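Long-range contact in SusD homolog (Bacteroides thetaiotaomicron VPI-5482, PDB 3FDH), which probably binds glycans at the outer membrane, as the starch-binding SusD does: residues H103-A117 and Y164-A178. Residues are numbered along the deposited sequence; the frame is centred on the assembly and turned at random.
Sequences HGNDVTRGMAEVMAA and YLDDAIANLQKEDLA
Asn171 of helix 154-171 meets Glu113 and Asp106 across the contact. It is a knob in a hole formed by Asp106, Arg109, Gly110 and Glu113. Asn171 CB lies 3.3 Å from Asp106 O and also meets Gly110 CA. CG stands anti to its own carbonyl carbon (chi1 -78°), which carries the amide towards Glu113. Asn171 CG is 3.8 Å from Glu113 OE1 and close to Asp106 O. Asn171 ND2 gives a nearly straight bond of 2.9 Å to Glu113 OE1. OE1 uses its syn lone pair and lies in the plane of the Asn171 amide. Asn171 OD1 accepts from Lys174 NZ and from a water that also joins Asp106 OD1 and Arg109 NH1. Arg109 NE goes to Ile93 O. With an alanine in place of Asn171, Glu113 OE1 would probably lose this donor, and Lys174 NZ and the bridging water an acceptor.

Glu113 is the reciprocal knob, among Tyr164, Asp167, Ala168 and Asn171. A water bridges Glu113 OE2 to Asp167 OD2, two like charges 4.1 Å apart. The helices run antiparallel, their axes 7.9 Å apart. Gly110 lets them close up, since a CB there would clash with Leu172 CG. Val114 CG2 packs tightly on Ala168 CB at 3.5 Å, and Ala116 CB sits over one face of the Tyr164 ring.

Past Asn171 the chain turns and crosses the start of helix 106-127. Asp176 OD1 takes Thr108 N at 2.9 Å and OD2 takes Thr108 OG1. Both are met on the syn side, OG1 tilted 33° out of the carboxylate plane. Glu175 O accepts from Asp106 N and Val107 N. In return, Asn105 OD1 receives Leu177 N from above its carbonyl plane and Ala178 N on a lone pair.

The contact thus joins two helices of the TPR-clan fold. Asp176 and Glu175 O supply acceptors for first-turn N-H groups, and the carboxylate probably suits the helix dipole.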
loop_
_atom_site.group_PDB
_atom_site.type_symbol
_atom_site.label_atom_id
_atom_site.label_comp_id
_atom_site.label_asym_id
_atom_site.label_seq_id
_atom_site.Cartn_x
_atom_site.Cartn_y
_atom_site.Cartn_z
ATOM N N HIS A 103 1.370 -29.259 15.185
ATOM C CA HIS A 103 -0.049 -29.536 15.444
ATOM C C HIS A 103 -0.498 -28.907 16.755
ATOM O O HIS A 103 0.182 -28.982 17.766
ATOM C CB HIS A 103 -0.315 -31.043 15.501
ATOM C CG HIS A 103 0.454 -31.756 16.580
ATOM N ND1 HIS A 103 1.775 -32.137 16.431
ATOM C CD2 HIS A 103 0.088 -32.163 17.819
ATOM C CE1 HIS A 103 2.188 -32.738 17.532
ATOM N NE2 HIS A 103 1.183 -32.768 18.391
ATOM N N GLY A 104 -1.664 -28.292 16.728
ATOM C CA GLY A 104 -2.242 -27.662 17.915
ATOM C C GLY A 104 -2.012 -26.171 18.000
ATOM O O GLY A 104 -2.505 -25.500 18.905
ATOM N N ASN A 105 -1.220 -25.663 17.069
ATOM C CA ASN A 105 -0.949 -24.227 17.017
ATOM C C ASN A 105 -1.848 -23.594 15.974
ATOM O O ASN A 105 -1.423 -23.174 14.911
ATOM C CB ASN A 105 0.532 -23.962 16.784
ATOM C CG ASN A 105 1.345 -24.339 17.970
ATOM O OD1 ASN A 105 1.253 -23.701 19.011
ATOM N ND2 ASN A 105 2.143 -25.373 17.838
ATOM N N ASP A 106 -3.120 -23.547 16.331
ATOM C CA ASP A 106 -4.184 -23.078 15.422
ATOM C C ASP A 106 -4.197 -21.588 15.246
ATOM O O ASP A 106 -4.491 -21.093 14.153
ATOM C CB ASP A 106 -5.568 -23.566 15.902
ATOM C CG ASP A 106 -5.706 -25.069 15.819
ATOM O OD1 ASP A 106 -5.328 -25.645 14.778
ATOM O OD2 ASP A 106 -6.206 -25.675 16.789
ATOM N N VAL A 107 -3.831 -20.878 16.306
ATOM C CA VAL A 107 -3.793 -19.417 16.263
ATOM C C VAL A 107 -2.644 -18.951 15.356
ATOM O O VAL A 107 -2.820 -18.100 14.502
ATOM C CB VAL A 107 -3.755 -18.774 17.661
ATOM C CG1 VAL A 107 -3.346 -17.297 17.546
ATOM C CG2 VAL A 107 -5.157 -18.913 18.320
ATOM N N THR A 108 -1.494 -19.588 15.511
ATOM C CA THR A 108 -0.323 -19.312 14.680
ATOM C C THR A 108 -0.674 -19.642 13.242
ATOM O O THR A 108 -0.297 -18.951 12.306
ATOM C CB THR A 108 0.902 -20.157 15.138
ATOM O OG1 THR A 108 1.345 -19.681 16.412
ATOM C CG2 THR A 108 2.033 -20.031 14.163
ATOM N N ARG A 109 -1.481 -20.679 13.107
ATOM C CA ARG A 109 -1.891 -21.159 11.793
ATOM C C ARG A 109 -2.735 -20.102 11.096
ATOM O O ARG A 109 -2.592 -19.837 9.902
ATOM C CB ARG A 109 -2.672 -22.472 11.903
ATOM C CG ARG A 109 -2.874 -23.153 10.577
ATOM C CD ARG A 109 -3.697 -24.409 10.700
ATOM N NE ARG A 109 -3.385 -25.318 9.603
ATOM C CZ ARG A 109 -4.061 -26.424 9.317
ATOM N NH1 ARG A 109 -5.110 -26.771 10.030
ATOM N NH2 ARG A 109 -3.678 -27.189 8.313
ATOM N N GLY A 110 -3.615 -19.510 11.886
ATOM C CA GLY A 110 -4.512 -18.487 11.396
ATOM C C GLY A 110 -3.743 -17.254 10.982
ATOM O O GLY A 110 -4.031 -16.619 9.968
HETATM N N MSE A 111 -2.750 -16.909 11.776
HETATM C CA MSE A 111 -1.948 -15.726 11.442
HETATM C C MSE A 111 -1.269 -15.950 10.083
HETATM O O MSE A 111 -1.186 -15.037 9.236
HETATM C CB MSE A 111 -0.894 -15.450 12.516
HETATM C CG MSE A 111 -1.472 -15.185 13.889
HETATM SE SE MSE A 111 -0.115 -15.070 15.258
HETATM C CE MSE A 111 -1.250 -14.742 16.783
ATOM N N ALA A 112 -0.750 -17.153 9.913
ATOM C CA ALA A 112 -0.074 -17.564 8.675
ATOM C C ALA A 112 -1.037 -17.556 7.498
ATOM O O ALA A 112 -0.656 -17.222 6.378
ATOM C CB ALA A 112 0.580 -18.951 8.826
ATOM N N GLU A 113 -2.293 -17.888 7.769
ATOM C CA GLU A 113 -3.330 -17.936 6.721
ATOM C C GLU A 113 -3.625 -16.522 6.247
ATOM O O GLU A 113 -3.788 -16.262 5.052
ATOM C CB GLU A 113 -4.594 -18.654 7.218
ATOM C CG GLU A 113 -4.397 -20.169 7.198
ATOM C CD GLU A 113 -5.397 -20.979 8.025
ATOM O OE1 GLU A 113 -6.005 -20.425 8.955
ATOM O OE2 GLU A 113 -5.521 -22.205 7.765
ATOM N N VAL A 114 -3.605 -15.602 7.189
ATOM C CA VAL A 114 -3.784 -14.186 6.871
ATOM C C VAL A 114 -2.585 -13.687 6.021
ATOM O O VAL A 114 -2.733 -12.956 5.041
ATOM C CB VAL A 114 -3.958 -13.320 8.152
ATOM C CG1 VAL A 114 -3.906 -11.778 7.805
ATOM C CG2 VAL A 114 -5.265 -13.683 8.870
HETATM N N MSE A 115 -1.384 -14.115 6.375
HETATM C CA MSE A 115 -0.225 -13.647 5.606
HETATM C C MSE A 115 -0.229 -14.283 4.240
HETATM O O MSE A 115 0.262 -13.696 3.277
HETATM C CB MSE A 115 1.106 -13.949 6.293
HETATM C CG MSE A 115 1.334 -13.235 7.607
HETATM SE SE MSE A 115 1.766 -11.415 7.217
HETATM C CE MSE A 115 0.107 -10.533 7.482
ATOM N N ALA A 116 -0.792 -15.480 4.156
ATOM C CA ALA A 116 -0.832 -16.202 2.860
ATOM C C ALA A 116 -1.780 -15.421 1.938
ATOM O O ALA A 116 -1.505 -15.198 0.766
ATOM C CB ALA A 116 -1.298 -17.634 3.031
ATOM N N ALA A 117 -2.902 -15.015 2.515
ATOM C CA ALA A 117 -3.923 -14.281 1.786
ATOM C C ALA A 117 -3.336 -12.984 1.288
ATOM O O ALA A 117 -3.539 -12.576 0.148
ATOM C CB ALA A 117 -5.149 -14.000 2.682
ATOM N N TYR A 164 -8.489 -18.422 2.384
ATOM C CA TYR A 164 -7.482 -18.296 3.426
ATOM C C TYR A 164 -7.989 -17.465 4.593
ATOM O O TYR A 164 -7.732 -17.769 5.761
ATOM C CB TYR A 164 -6.165 -17.710 2.921
ATOM C CG TYR A 164 -5.202 -18.737 2.340
ATOM C CD1 TYR A 164 -4.908 -19.899 3.014
ATOM C CD2 TYR A 164 -4.527 -18.488 1.150
ATOM C CE1 TYR A 164 -4.016 -20.818 2.489
ATOM C CE2 TYR A 164 -3.623 -19.400 0.620
ATOM C CZ TYR A 164 -3.373 -20.555 1.288
ATOM O OH TYR A 164 -2.480 -21.469 0.751
ATOM N N LEU A 165 -8.721 -16.409 4.272
ATOM C CA LEU A 165 -9.210 -15.473 5.298
ATOM C C LEU A 165 -10.298 -16.159 6.113
ATOM O O LEU A 165 -10.349 -16.047 7.336
ATOM C CB LEU A 165 -9.712 -14.151 4.689
ATOM C CG LEU A 165 -8.595 -13.240 4.127
ATOM C CD1 LEU A 165 -9.152 -12.002 3.428
ATOM C CD2 LEU A 165 -7.604 -12.867 5.255
ATOM N N ASP A 166 -11.117 -16.940 5.439
ATOM C CA ASP A 166 -12.185 -17.651 6.155
ATOM C C ASP A 166 -11.565 -18.672 7.086
ATOM O O ASP A 166 -11.995 -18.844 8.228
ATOM C CB ASP A 166 -13.171 -18.289 5.194
ATOM C CG ASP A 166 -14.068 -17.273 4.524
ATOM O OD1 ASP A 166 -14.255 -16.154 5.066
ATOM O OD2 ASP A 166 -14.592 -17.620 3.449
ATOM N N ASP A 167 -10.520 -19.330 6.602
ATOM C CA ASP A 167 -9.818 -20.344 7.413
ATOM C C ASP A 167 -9.252 -19.650 8.628
ATOM O O ASP A 167 -9.364 -20.108 9.755
ATOM C CB ASP A 167 -8.659 -20.972 6.655
ATOM C CG ASP A 167 -9.102 -21.914 5.552
ATOM O OD1 ASP A 167 -10.294 -22.268 5.500
ATOM O OD2 ASP A 167 -8.240 -22.305 4.730
ATOM N N ALA A 168 -8.602 -18.535 8.346
ATOM C CA ALA A 168 -8.009 -17.702 9.393
ATOM C C ALA A 168 -9.017 -17.288 10.468
ATOM O O ALA A 168 -8.745 -17.347 11.678
ATOM C CB ALA A 168 -7.369 -16.446 8.781
ATOM N N ILE A 169 -10.165 -16.822 10.015
ATOM C CA ILE A 169 -11.212 -16.331 10.928
ATOM C C ILE A 169 -11.607 -17.406 11.920
ATOM O O ILE A 169 -11.832 -17.139 13.097
ATOM C CB ILE A 169 -12.438 -15.779 10.155
ATOM C CG1 ILE A 169 -12.050 -14.447 9.474
ATOM C CG2 ILE A 169 -13.652 -15.609 11.093
ATOM C CD1 ILE A 169 -13.027 -13.976 8.416
ATOM N N ALA A 170 -11.584 -18.644 11.452
ATOM C CA ALA A 170 -11.958 -19.779 12.278
ATOM C C ALA A 170 -10.819 -20.159 13.222
ATOM O O ALA A 170 -10.997 -20.329 14.431
ATOM C CB ALA A 170 -12.342 -20.965 11.406
ATOM N N ASN A 171 -9.634 -20.268 12.652
ATOM C CA ASN A 171 -8.480 -20.721 13.416
ATOM C C ASN A 171 -8.046 -19.733 14.492
ATOM O O ASN A 171 -7.588 -20.116 15.559
ATOM C CB ASN A 171 -7.302 -21.078 12.491
ATOM C CG ASN A 171 -7.473 -22.414 11.854
ATOM O OD1 ASN A 171 -7.982 -23.340 12.495
ATOM N ND2 ASN A 171 -7.044 -22.551 10.598
ATOM N N LEU A 172 -8.225 -18.463 14.203
ATOM C CA LEU A 172 -7.766 -17.400 15.108
ATOM C C LEU A 172 -8.572 -17.395 16.384
ATOM O O LEU A 172 -8.184 -16.768 17.371
ATOM C CB LEU A 172 -7.844 -16.018 14.459
ATOM C CG LEU A 172 -6.795 -15.616 13.411
ATOM C CD1 LEU A 172 -7.225 -14.349 12.622
ATOM C CD2 LEU A 172 -5.379 -15.428 14.061
ATOM N N GLN A 173 -9.672 -18.131 16.368
ATOM C CA GLN A 173 -10.567 -18.174 17.524
ATOM C C GLN A 173 -10.315 -19.374 18.375
ATOM O O GLN A 173 -11.033 -19.616 19.328
ATOM C CB GLN A 173 -12.021 -18.138 17.094
ATOM C CG GLN A 173 -12.357 -16.855 16.340
ATOM C CD GLN A 173 -13.795 -16.767 15.917
ATOM O OE1 GLN A 173 -14.681 -16.573 16.740
ATOM N NE2 GLN A 173 -14.032 -16.870 14.618
ATOM N N LYS A 174 -9.274 -20.106 18.024
ATOM C CA LYS A 174 -8.889 -21.313 18.774
ATOM C C LYS A 174 -7.708 -21.043 19.671
ATOM O O LYS A 174 -7.631 -19.991 20.291
ATOM C CB LYS A 174 -8.579 -22.462 17.826
ATOM C CG LYS A 174 -9.742 -22.751 16.860
ATOM C CD LYS A 174 -9.416 -23.858 15.901
ATOM C CE LYS A 174 -10.515 -24.041 14.871
ATOM N NZ LYS A 174 -10.094 -24.824 13.675
ATOM N N GLU A 175 -6.774 -21.982 19.703
ATOM C CA GLU A 175 -5.576 -21.857 20.545
ATOM C C GLU A 175 -4.260 -22.261 19.917
ATOM O O GLU A 175 -4.183 -22.864 18.859
ATOM C CB GLU A 175 -5.698 -22.765 21.744
ATOM C CG GLU A 175 -7.066 -22.821 22.344
ATOM C CD GLU A 175 -7.245 -21.907 23.521
ATOM O OE1 GLU A 175 -7.025 -20.679 23.373
ATOM O OE2 GLU A 175 -7.630 -22.448 24.595
ATOM N N ASP A 176 -3.226 -21.925 20.674
ATOM C CA ASP A 176 -1.846 -22.306 20.400
ATOM C C ASP A 176 -1.289 -23.130 21.545
ATOM O O ASP A 176 -1.698 -22.997 22.695
ATOM C CB ASP A 176 -0.930 -21.089 20.244
ATOM C CG ASP A 176 -0.816 -20.598 18.821
ATOM O OD1 ASP A 176 -1.387 -21.189 17.884
ATOM O OD2 ASP A 176 -0.105 -19.614 18.641
ATOM N N LEU A 177 -0.341 -23.992 21.215
ATOM C CA LEU A 177 0.361 -24.763 22.229
ATOM C C LEU A 177 1.622 -23.994 22.604
ATOM O O LEU A 177 1.979 -23.852 23.778
ATOM C CB LEU A 177 0.737 -26.158 21.734
ATOM C CG LEU A 177 -0.389 -27.171 21.580
ATOM C CD1 LEU A 177 0.185 -28.490 21.121
ATOM C CD2 LEU A 177 -1.120 -27.338 22.893
ATOM N N ALA A 178 2.318 -23.535 21.584
ATOM C CA ALA A 178 3.542 -22.747 21.770
ATOM C C ALA A 178 3.221 -21.268 21.623
ATOM O O ALA A 178 2.593 -20.860 20.675
ATOM C CB ALA A 178 4.607 -23.159 20.774
HETATM O O HOH W 1 -6.713 -25.080 19.257
HETATM O O HOH W 2 -6.431 -25.428 12.548
HETATM O O HOH W 3 -8.656 -27.138 14.823
HETATM O O HOH W 4 3.229 -21.156 17.808
HETATM O O HOH W 5 -5.522 -22.625 5.197
#